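SusD superfamily protein (Parabacteroides distasonis, PDB 3OTN) probably binds carbohydrate nutrients at the outer membrane, consistent with a role in glycan uptake. Local coordinates at residues T23-Y27 with T182-S186; S237-P241 with Y337-Q342; E248-Q254 with N354-Y360. All coordinates share one frame; numbering follows the deposited sequence.

Interaction 1: T23-Y27 with T182-S186; sequences TNSAY and TGRVS. With EDO (1,2-ethanediol), chain T; ACT (acetate ion), chain G.
Tyr27 and Arg184 meet because of how their side chains leave the backbone: Tyr27 CG lies beside the backbone N (chi1 -65°), anti to the carbonyl carbon, which sends the hydroxyl across to the 182-186 loop, while the Arg184 chain bends at chi3 (69°) and carries the guanidinium back over that hydroxyl. Tyr27 OH accepts the backbone N-H of Val185 in a nearly straight bond of 2.8 Å, and it also hydrogen-bonds Glu117. The same oxygen lies under one face of the Arg184 guanidinium, whose plane is turned 44° from the ring; Tyr27 CZ is 4.0 Å from that plane, toward the rim. End-on, Arg184 grips a single oxygen with two nitrogens: NH1 lies 2.8 Å from Asn24 OD1, in the carbonyl plane on a lone pair, and NH2 lies 3.0 Å from the same OD1, tilted from that plane. Both bonds stay within the guanidinium plane, and a salt bridge from NH2 to Glu117 further fixes its rotation. Thr23 CG2 touches the guanidinium edge, 3.7 Å from NH2. Val185 adds apolar cover, its CG2 3.8 Å from Tyr27 CZ. Through its other amide branch, Asn24 ND2 donates to an acetate ion, probably from the crystallisation liquor. This loop-to-helix contact ties the loop before helix 187-202 to helix 15-25 and the residues that follow it, with Glu117 of helix 108-133 bonding both sides, within the helical, TPR-related part of the SusD fold.

Interaction 2: S237-P241 with Y337-Q342; sequences SLRLP and YKFFDQ
Arg239 lies along the turn 337-340, and the tight part of the contact is built round its side chain. CB packs 3.4 Å from Lys338 O, CD comes within 3.3 Å of Tyr337 O, and the extended chain then delivers NH1 to Phe340 O at 2.9 Å. That bond lies in the carbonyl plane and close to the guanidinium plane, with an N-H...O angle of 159°. Tyr337 CE2 sits over one guanidinium face, 3.5 Å above it toward the rim, the two planes being 49° apart. With the side chain cut back to an alanine, Phe340 O would probably lose its charged donor and a gap would be likely to open beside the Tyr337 ring. The side toward Pro241 and exposed Gln342 is looser: a water receives the N-H of Gln342 and donates to Arg239 O at 2.7 Å, bridging the backbones, while Pro241 CG merely touches Asp341 OD2 at 3.7 Å. That carboxylate is held by Ser351 and caps the helix start through Ala344 N. At the other end Leu238 CD1 rests on Lys338 CE; the Lys338 ammonium bonds the carbonyls of Cys419 and Asp417 and forms a salt bridge with Glu421. The contact thus joins the loop between helix 210-225 and strand 249-253 to the turn linking strand 334-336 with helix 342-348.

Interaction 3: E248-Q254 with N354-Y360; sequences EFIYQVQ and NWSVYRY. With EDO (1,2-ethanediol), chain K; EDO (1,2-ethanediol), chain S.
Gln252 and Ser356 face each other as a non-hydrogen-bonded antiparallel pair, and the Gln252 side chain can be followed outward from there. Its CB lies 3.5 Å from Trp355 O; CG, placed beside the backbone N (chi1 -63°), passes Ser356 CA and OG; CD packs 3.4 Å from Asn354 CB. At the tip the amide splits its work. OE1 accepts Asn354 ND2 at 3.0 Å, from a donor well above its carbonyl plane, and also takes the backbone N-H of Asn245. NE2 donates to Ser356 OG at 3.0 Å and to a water that in turn donates to Asn354 O, while standing 3.2 Å above the centre of the Phe249 ring. With both ends occupied, the amide is held against rotation.

The backbone ladder is interrupted by two classic beta bulges. Ile250 N and Tyr251 N both donate to Tyr358 O, and Val357 N and Tyr358 N both donate to Tyr251 O, so each carbonyl is doubly gripped and both chains turn a corner. Regular pairing resumes at Gln252 with Ser356 and continues at the hydrogen-bonded pair Val253 and Trp355. On the Phe249 side, Arg359 NH1 forms a salt bridge with Glu248 OE1 at 2.9 Å, approaching from above the carboxylate plane. Glu248 OE1 is also hydrogen-bonded to Thr361 OG1. Each charge has a second mate: Glu248 OE2 pairs with Arg392 and Arg359 with Glu421, which probably stabilises both buried ions.

Strand 249-253 is the middle one of three, between 355-356 and 358-359. Tyr251 and Tyr358, which hydrogen-bonds Asp196, pack on helices 187-202 and 108-133, Arg359 packs on helix 403-418, and helix 360-375 starts directly after Arg359.

Interaction 3 lies between the other two: its centre is about 13 Å from each of theirs, whereas the centres of interactions 1 and 2 are about 24 Å apart and their nearest atoms about 11 Å. Tyr251 joins it to interaction 1, its OH packing 3.4 Å from Tyr27 CD2 while hydrogen-bonded to Asn30, and its CE1 3.5 Å from Val185 CG2. Toward interaction 2, Leu238 CD2 lies 3.6 Å from Arg359 NH1, and Phe339 CZ meets Trp355 CZ3 at 3.9 Å. Segments of interactions 2 and 3 alternate along the chain, so both tie the same two regions together. Ethanediol molecules beside interactions 1 and 3 probably come from the crystallisation liquor and identify no carbohydrate site.

Interaction 1: T23-Y27 with T182-S186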
loop_
_atom_site.group_PDB
_atom_site.type_symbol
_atom_site.label_atom_id
_atom_site.label_comp_id
_atom_site.label_asym_id
_atom_site.label_seq_id
_atom_site.Cartn_x
_atom_site.Cartn_y
_atom_site.Cartn_z
ATOM N N THR A 23 17.474 -6.893 14.524
ATOM C CA THR A 23 16.382 -5.921 14.307
ATOM C C THR A 23 16.247 -5.581 12.846
ATOM O O THR A 23 15.127 -5.622 12.295
ATOM C CB THR A 23 16.606 -4.669 15.114
ATOM O OG1 THR A 23 16.769 -5.071 16.483
ATOM C CG2 THR A 23 15.441 -3.653 14.975
ATOM N N ASN A 24 17.382 -5.315 12.201
ATOM C CA ASN A 24 17.394 -5.022 10.760
ATOM C C ASN A 24 16.885 -6.176 9.886
ATOM O O ASN A 24 16.287 -5.948 8.841
ATOM C CB ASN A 24 18.808 -4.584 10.316
ATOM C CG ASN A 24 19.175 -3.150 10.770
ATOM O OD1 ASN A 24 18.304 -2.317 11.054
ATOM N ND2 ASN A 24 20.484 -2.862 10.814
ATOM N N SER A 25 17.062 -7.413 10.348
ATOM C CA SER A 25 16.628 -8.594 9.583
ATOM C C SER A 25 15.110 -8.542 9.339
ATOM O O SER A 25 14.622 -9.043 8.324
ATOM C CB SER A 25 17.065 -9.920 10.286
ATOM O OG SER A 25 16.234 -10.234 11.422
ATOM N N ALA A 26 14.382 -7.879 10.239
ATOM C CA ALA A 26 12.920 -7.738 10.137
ATOM C C ALA A 26 12.483 -6.864 8.973
ATOM O O ALA A 26 11.382 -7.064 8.402
ATOM C CB ALA A 26 12.317 -7.204 11.474
ATOM N N TYR A 27 13.358 -5.938 8.584
ATOM C CA TYR A 27 13.115 -5.026 7.457
ATOM C C TYR A 27 13.365 -5.656 6.083
ATOM O O TYR A 27 12.885 -5.124 5.081
ATOM C CB TYR A 27 13.995 -3.768 7.560
ATOM C CG TYR A 27 13.754 -2.824 8.751
ATOM C CD1 TYR A 27 14.075 -3.170 10.067
ATOM C CD2 TYR A 27 13.216 -1.565 8.536
ATOM C CE1 TYR A 27 13.846 -2.260 11.134
ATOM C CE2 TYR A 27 12.988 -0.669 9.572
ATOM C CZ TYR A 27 13.316 -0.992 10.857
ATOM O OH TYR A 27 13.060 -0.015 11.827
ATOM N N THR A 182 15.045 8.552 8.517
ATOM C CA THR A 182 16.022 7.708 7.859
ATOM C C THR A 182 15.419 6.411 7.379
ATOM O O THR A 182 16.090 5.656 6.741
ATOM C CB THR A 182 17.211 7.360 8.787
ATOM O OG1 THR A 182 16.753 6.526 9.847
ATOM C CG2 THR A 182 17.866 8.645 9.351
ATOM N N GLY A 183 14.162 6.138 7.695
ATOM C CA GLY A 183 13.494 4.954 7.198
ATOM C C GLY A 183 13.160 3.942 8.292
ATOM O O GLY A 183 12.476 2.975 8.007
ATOM N N ARG A 184 13.575 4.173 9.539
ATOM C CA ARG A 184 13.308 3.164 10.613
ATOM C C ARG A 184 11.852 3.275 11.079
ATOM O O ARG A 184 11.206 4.303 10.860
ATOM C CB ARG A 184 14.265 3.361 11.774
ATOM C CG ARG A 184 15.727 3.239 11.308
ATOM C CD ARG A 184 16.633 2.908 12.409
ATOM N NE ARG A 184 16.426 1.545 12.911
ATOM C CZ ARG A 184 16.965 0.429 12.413
ATOM N NH1 ARG A 184 17.761 0.423 11.335
ATOM N NH2 ARG A 184 16.723 -0.722 13.030
ATOM N N VAL A 185 11.335 2.182 11.628
ATOM C CA VAL A 185 10.033 2.183 12.281
ATOM C C VAL A 185 10.025 3.247 13.417
ATOM O O VAL A 185 11.029 3.445 14.093
ATOM C CB VAL A 185 9.725 0.766 12.847
ATOM C CG1 VAL A 185 8.466 0.773 13.687
ATOM C CG2 VAL A 185 9.637 -0.232 11.668
ATOM N N SER A 186 8.918 3.959 13.573
ATOM C CA SER A 186 8.756 5.006 14.584
ATOM C C SER A 186 7.389 4.812 15.217
ATOM O O SER A 186 6.583 4.045 14.710
ATOM C CB SER A 186 8.764 6.379 13.905
ATOM O OG SER A 186 7.694 6.495 12.959
HETATM C C1 EDO T . 17.466 -0.304 7.176
HETATM O O1 EDO T . 17.229 -1.530 7.866
HETATM C C2 EDO T . 16.154 0.395 6.814
HETATM O O2 EDO T . 16.145 1.655 7.456
HETATM C C ACT G . 23.109 -4.616 9.392
HETATM O O ACT G . 23.167 -4.576 10.652
HETATM O OXT ACT G . 22.137 -5.243 8.882
HETATM C CH3 ACT G . 24.130 -3.895 8.542
#

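Interaction 2: S237-P241 with Y337-Q342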
loop_
_atom_site.group_PDB
_atom_site.type_symbol
_atom_site.label_atom_id
_atom_site.label_comp_id
_atom_site.label_asym_id
_atom_site.label_seq_id
_atom_site.Cartn_x
_atom_site.Cartn_y
_atom_site.Cartn_z
ATOM N N SER A 237 6.040 16.483 -4.674
ATOM C CA SER A 237 6.730 15.801 -3.569
ATOM C C SER A 237 6.648 14.270 -3.584
ATOM O O SER A 237 7.588 13.617 -3.107
ATOM C CB SER A 237 6.255 16.308 -2.223
ATOM O OG SER A 237 6.709 17.620 -2.008
ATOM N N LEU A 238 5.551 13.715 -4.124
ATOM C CA LEU A 238 5.338 12.252 -4.169
ATOM C C LEU A 238 6.312 11.564 -5.133
ATOM O O LEU A 238 6.442 10.362 -5.087
ATOM C CB LEU A 238 3.882 11.912 -4.594
ATOM C CG LEU A 238 2.779 12.452 -3.671
ATOM C CD1 LEU A 238 1.405 12.190 -4.235
ATOM C CD2 LEU A 238 2.932 11.893 -2.263
ATOM N N ARG A 239 6.966 12.340 -6.004
ATOM C CA ARG A 239 7.885 11.824 -6.998
ATOM C C ARG A 239 9.247 12.527 -6.961
ATOM O O ARG A 239 9.986 12.483 -7.950
ATOM C CB ARG A 239 7.237 11.911 -8.403
ATOM C CG ARG A 239 6.938 13.297 -8.930
ATOM C CD ARG A 239 6.118 13.252 -10.237
ATOM N NE ARG A 239 5.947 14.613 -10.715
ATOM C CZ ARG A 239 6.871 15.351 -11.331
ATOM N NH1 ARG A 239 8.061 14.859 -11.663
ATOM N NH2 ARG A 239 6.586 16.612 -11.624
ATOM N N LEU A 240 9.575 13.156 -5.818
ATOM C CA LEU A 240 10.863 13.739 -5.580
ATOM C C LEU A 240 11.665 12.910 -4.583
ATOM O O LEU A 240 11.294 12.839 -3.394
ATOM C CB LEU A 240 10.722 15.159 -5.052
ATOM C CG LEU A 240 10.594 16.273 -6.057
ATOM C CD1 LEU A 240 10.373 17.555 -5.241
ATOM C CD2 LEU A 240 11.859 16.380 -6.991
ATOM N N PRO A 241 12.795 12.313 -5.026
ATOM C CA PRO A 241 13.610 11.545 -4.063
ATOM C C PRO A 241 14.086 12.327 -2.820
ATOM O O PRO A 241 14.255 11.732 -1.740
ATOM C CB PRO A 241 14.823 11.101 -4.909
ATOM C CG PRO A 241 14.270 10.957 -6.297
ATOM C CD PRO A 241 13.240 12.093 -6.416
ATOM N N TYR A 337 1.497 9.789 -14.018
ATOM C CA TYR A 337 2.645 10.660 -13.791
ATOM C C TYR A 337 2.968 10.826 -12.307
ATOM O O TYR A 337 4.024 11.362 -11.963
ATOM C CB TYR A 337 2.339 12.060 -14.362
ATOM C CG TYR A 337 3.528 12.925 -14.680
ATOM C CD1 TYR A 337 4.434 12.568 -15.678
ATOM C CD2 TYR A 337 3.754 14.131 -13.987
ATOM C CE1 TYR A 337 5.534 13.394 -15.992
ATOM C CE2 TYR A 337 4.864 14.943 -14.303
ATOM C CZ TYR A 337 5.730 14.573 -15.307
ATOM O OH TYR A 337 6.812 15.373 -15.616
ATOM N N LYS A 338 2.092 10.324 -11.431
ATOM C CA LYS A 338 2.208 10.509 -9.960
ATOM C C LYS A 338 3.582 10.127 -9.373
ATOM O O LYS A 338 4.080 10.771 -8.432
ATOM C CB LYS A 338 1.081 9.719 -9.308
ATOM C CG LYS A 338 0.798 9.976 -7.890
ATOM C CD LYS A 338 -0.544 9.339 -7.519
ATOM C CE LYS A 338 -0.757 9.415 -6.053
ATOM N NZ LYS A 338 -2.118 9.025 -5.629
ATOM N N PHE A 339 4.230 9.149 -9.993
ATOM C CA PHE A 339 5.500 8.592 -9.512
ATOM C C PHE A 339 6.650 8.787 -10.500
ATOM O O PHE A 339 7.604 8.054 -10.462
ATOM C CB PHE A 339 5.292 7.109 -9.221
ATOM C CG PHE A 339 4.067 6.831 -8.376
ATOM C CD1 PHE A 339 3.974 7.343 -7.089
ATOM C CD2 PHE A 339 3.008 6.070 -8.869
ATOM C CE1 PHE A 339 2.859 7.079 -6.286
ATOM C CE2 PHE A 339 1.886 5.809 -8.071
ATOM C CZ PHE A 339 1.829 6.309 -6.779
ATOM N N PHE A 340 6.572 9.841 -11.307
ATOM C CA PHE A 340 7.540 10.120 -12.368
ATOM C C PHE A 340 8.802 10.823 -11.809
ATOM O O PHE A 340 8.911 12.058 -11.741
ATOM C CB PHE A 340 6.827 10.920 -13.456
ATOM C CG PHE A 340 7.561 11.023 -14.763
ATOM C CD1 PHE A 340 8.551 12.000 -14.968
ATOM C CD2 PHE A 340 7.172 10.234 -15.847
ATOM C CE1 PHE A 340 9.175 12.119 -16.225
ATOM C CE2 PHE A 340 7.793 10.333 -17.053
ATOM C CZ PHE A 340 8.795 11.291 -17.256
ATOM N N ASP A 341 9.730 9.991 -11.356
ATOM C CA ASP A 341 11.077 10.401 -10.934
ATOM C C ASP A 341 11.783 10.890 -12.186
ATOM O O ASP A 341 12.348 10.109 -12.957
ATOM C CB ASP A 341 11.785 9.208 -10.251
ATOM C CG ASP A 341 13.229 9.523 -9.794
ATOM O OD1 ASP A 341 13.807 10.579 -10.140
ATOM O OD2 ASP A 341 13.803 8.651 -9.113
ATOM N N GLN A 342 11.735 12.201 -12.375
ATOM C CA GLN A 342 12.146 12.823 -13.603
ATOM C C GLN A 342 13.639 12.665 -13.893
ATOM O O GLN A 342 14.022 12.432 -15.038
ATOM C CB GLN A 342 11.768 14.293 -13.616
ATOM C CG GLN A 342 11.978 14.941 -14.976
ATOM C CD GLN A 342 11.165 16.208 -15.146
ATOM O OE1 GLN A 342 11.109 17.045 -14.228
ATOM N NE2 GLN A 342 10.508 16.352 -16.318
HETATM O O HOH W 1 10.885 13.886 -10.047
#

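Interaction 3: E248-Q254 with N354-Y360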
loop_
_atom_site.group_PDB
_atom_site.type_symbol
_atom_site.label_atom_id
_atom_site.label_comp_id
_atom_site.label_asym_id
_atom_site.label_seq_id
_atom_site.Cartn_x
_atom_site.Cartn_y
_atom_site.Cartn_z
ATOM N N GLU A 248 5.208 14.204 4.571
ATOM C CA GLU A 248 4.089 13.310 4.883
ATOM C C GLU A 248 4.509 11.889 5.210
ATOM O O GLU A 248 3.735 11.136 5.833
ATOM C CB GLU A 248 3.126 13.234 3.716
ATOM C CG GLU A 248 2.348 14.506 3.438
ATOM C CD GLU A 248 1.134 14.288 2.546
ATOM O OE1 GLU A 248 0.580 13.137 2.530
ATOM O OE2 GLU A 248 0.728 15.280 1.873
ATOM N N PHE A 249 5.694 11.490 4.776
ATOM C CA PHE A 249 6.019 10.071 4.767
ATOM C C PHE A 249 6.305 9.543 6.172
ATOM O O PHE A 249 7.160 10.061 6.890
ATOM C CB PHE A 249 7.148 9.741 3.815
ATOM C CG PHE A 249 6.890 10.170 2.377
ATOM C CD1 PHE A 249 5.702 9.849 1.731
ATOM C CD2 PHE A 249 7.839 10.933 1.698
ATOM C CE1 PHE A 249 5.475 10.248 0.407
ATOM C CE2 PHE A 249 7.640 11.322 0.399
ATOM C CZ PHE A 249 6.456 10.985 -0.264
ATOM N N ILE A 250 5.588 8.481 6.525
ATOM C CA ILE A 250 5.631 7.864 7.871
ATOM C C ILE A 250 6.391 6.543 7.811
ATOM O O ILE A 250 7.313 6.307 8.619
ATOM C CB ILE A 250 4.183 7.652 8.424
ATOM C CG1 ILE A 250 3.480 8.997 8.584
ATOM C CG2 ILE A 250 4.209 6.955 9.813
ATOM C CD1 ILE A 250 1.982 8.868 8.820
ATOM N N TYR A 251 6.032 5.696 6.860
ATOM C CA TYR A 251 6.795 4.464 6.611
ATOM C C TYR A 251 6.851 4.167 5.105
ATOM O O TYR A 251 5.840 4.238 4.421
ATOM C CB TYR A 251 6.176 3.298 7.417
ATOM C CG TYR A 251 7.140 2.169 7.545
ATOM C CD1 TYR A 251 8.234 2.269 8.395
ATOM C CD2 TYR A 251 7.003 1.020 6.766
ATOM C CE1 TYR A 251 9.179 1.231 8.485
ATOM C CE2 TYR A 251 7.935 -0.031 6.850
ATOM C CZ TYR A 251 9.016 0.080 7.688
ATOM O OH TYR A 251 9.921 -0.935 7.745
ATOM N N GLN A 252 8.027 3.808 4.604
ATOM C CA GLN A 252 8.216 3.627 3.194
ATOM C C GLN A 252 9.127 2.444 2.911
ATOM O O GLN A 252 9.985 2.099 3.708
ATOM C CB GLN A 252 8.904 4.883 2.611
ATOM C CG GLN A 252 8.116 6.186 2.718
ATOM C CD GLN A 252 8.627 7.235 1.779
ATOM O OE1 GLN A 252 9.714 7.791 1.990
ATOM N NE2 GLN A 252 7.848 7.530 0.722
ATOM N N VAL A 253 8.987 1.895 1.715
ATOM C CA VAL A 253 9.979 1.025 1.142
ATOM C C VAL A 253 11.144 1.898 0.662
ATOM O O VAL A 253 10.925 2.916 -0.008
ATOM C CB VAL A 253 9.445 0.228 -0.026
ATOM C CG1 VAL A 253 10.528 -0.680 -0.531
ATOM C CG2 VAL A 253 8.218 -0.650 0.411
ATOM N N GLN A 254 12.368 1.499 0.996
ATOM C CA GLN A 254 13.573 2.325 0.746
ATOM C C GLN A 254 14.241 1.940 -0.561
ATOM O O GLN A 254 14.578 0.760 -0.799
ATOM C CB GLN A 254 14.603 2.205 1.874
ATOM C CG GLN A 254 14.035 2.479 3.303
ATOM C CD GLN A 254 13.518 3.887 3.472
ATOM O OE1 GLN A 254 12.386 4.123 3.958
ATOM N NE2 GLN A 254 14.300 4.822 3.057
ATOM N N ASN A 354 11.478 6.628 -2.968
ATOM C CA ASN A 354 10.872 5.666 -2.026
ATOM C C ASN A 354 9.440 5.360 -2.471
ATOM O O ASN A 354 8.845 6.147 -3.236
ATOM C CB ASN A 354 10.885 6.219 -0.574
ATOM C CG ASN A 354 12.205 5.996 0.143
ATOM O OD1 ASN A 354 13.167 5.529 -0.443
ATOM N ND2 ASN A 354 12.253 6.343 1.455
ATOM N N TRP A 355 8.928 4.201 -2.070
ATOM C CA TRP A 355 7.504 3.825 -2.228
ATOM C C TRP A 355 6.815 3.839 -0.856
ATOM O O TRP A 355 7.247 3.152 0.064
ATOM C CB TRP A 355 7.377 2.465 -2.882
ATOM C CG TRP A 355 5.993 1.892 -2.982
ATOM C CD1 TRP A 355 5.432 0.955 -2.144
ATOM C CD2 TRP A 355 4.980 2.221 -3.940
ATOM N NE1 TRP A 355 4.166 0.663 -2.552
ATOM C CE2 TRP A 355 3.858 1.418 -3.648
ATOM C CE3 TRP A 355 4.930 3.076 -5.048
ATOM C CZ2 TRP A 355 2.691 1.462 -4.399
ATOM C CZ3 TRP A 355 3.767 3.114 -5.812
ATOM C CH2 TRP A 355 2.664 2.310 -5.473
ATOM N N SER A 356 5.753 4.618 -0.722
ATOM C CA SER A 356 5.056 4.719 0.560
ATOM C C SER A 356 4.267 3.496 0.998
ATOM O O SER A 356 3.595 2.866 0.194
ATOM C CB SER A 356 4.113 5.902 0.540
ATOM O OG SER A 356 4.872 7.055 0.499
ATOM N N VAL A 357 4.374 3.168 2.282
ATOM C CA VAL A 357 3.446 2.252 2.951
ATOM C C VAL A 357 2.392 3.085 3.717
ATOM O O VAL A 357 1.199 2.814 3.606
ATOM C CB VAL A 357 4.204 1.275 3.906
ATOM C CG1 VAL A 357 3.239 0.433 4.727
ATOM C CG2 VAL A 357 5.144 0.397 3.105
ATOM N N TYR A 358 2.829 4.069 4.499
ATOM C CA TYR A 358 1.906 5.064 5.116
ATOM C C TYR A 358 2.440 6.468 4.928
ATOM O O TYR A 358 3.620 6.720 5.177
ATOM C CB TYR A 358 1.672 4.824 6.624
ATOM C CG TYR A 358 0.789 3.639 6.866
ATOM C CD1 TYR A 358 -0.557 3.697 6.576
ATOM C CD2 TYR A 358 1.310 2.438 7.325
ATOM C CE1 TYR A 358 -1.376 2.589 6.729
ATOM C CE2 TYR A 358 0.499 1.329 7.483
ATOM C CZ TYR A 358 -0.843 1.424 7.188
ATOM O OH TYR A 358 -1.642 0.345 7.310
ATOM N N ARG A 359 1.569 7.378 4.519
ATOM C CA ARG A 359 1.858 8.802 4.499
ATOM C C ARG A 359 0.735 9.562 5.215
ATOM O O ARG A 359 -0.330 9.039 5.456
ATOM C CB ARG A 359 2.085 9.316 3.081
ATOM C CG ARG A 359 0.871 9.334 2.150
ATOM C CD ARG A 359 1.327 9.847 0.824
ATOM N NE ARG A 359 0.308 9.892 -0.244
ATOM C CZ ARG A 359 -0.286 10.992 -0.712
ATOM N NH1 ARG A 359 -0.042 12.188 -0.174
ATOM N NH2 ARG A 359 -1.119 10.911 -1.769
ATOM N N TYR A 360 1.022 10.780 5.613
ATOM C CA TYR A 360 0.107 11.569 6.441
ATOM C C TYR A 360 -1.263 11.793 5.836
ATOM O O TYR A 360 -2.275 11.759 6.569
ATOM C CB TYR A 360 0.773 12.904 6.746
ATOM C CG TYR A 360 0.179 13.752 7.840
ATOM C CD1 TYR A 360 -0.122 13.219 9.078
ATOM C CD2 TYR A 360 0.054 15.117 7.664
ATOM C CE1 TYR A 360 -0.585 14.025 10.091
ATOM C CE2 TYR A 360 -0.406 15.932 8.667
ATOM C CZ TYR A 360 -0.719 15.384 9.873
ATOM O OH TYR A 360 -1.188 16.186 10.857
HETATM C C1 EDO K . 13.234 -2.215 1.974
HETATM O O1 EDO K . 12.844 -0.897 2.446
HETATM C C2 EDO K . 14.382 -2.128 0.957
HETATM O O2 EDO K . 13.822 -1.746 -0.306
HETATM C C1 EDO S . -4.887 18.887 10.727
HETATM O O1 EDO S . -5.960 19.822 10.568
HETATM C C2 EDO S . -4.099 18.786 9.427
HETATM O O2 EDO S . -2.724 18.512 9.727
HETATM O O HOH W 2 8.301 8.634 -1.865
#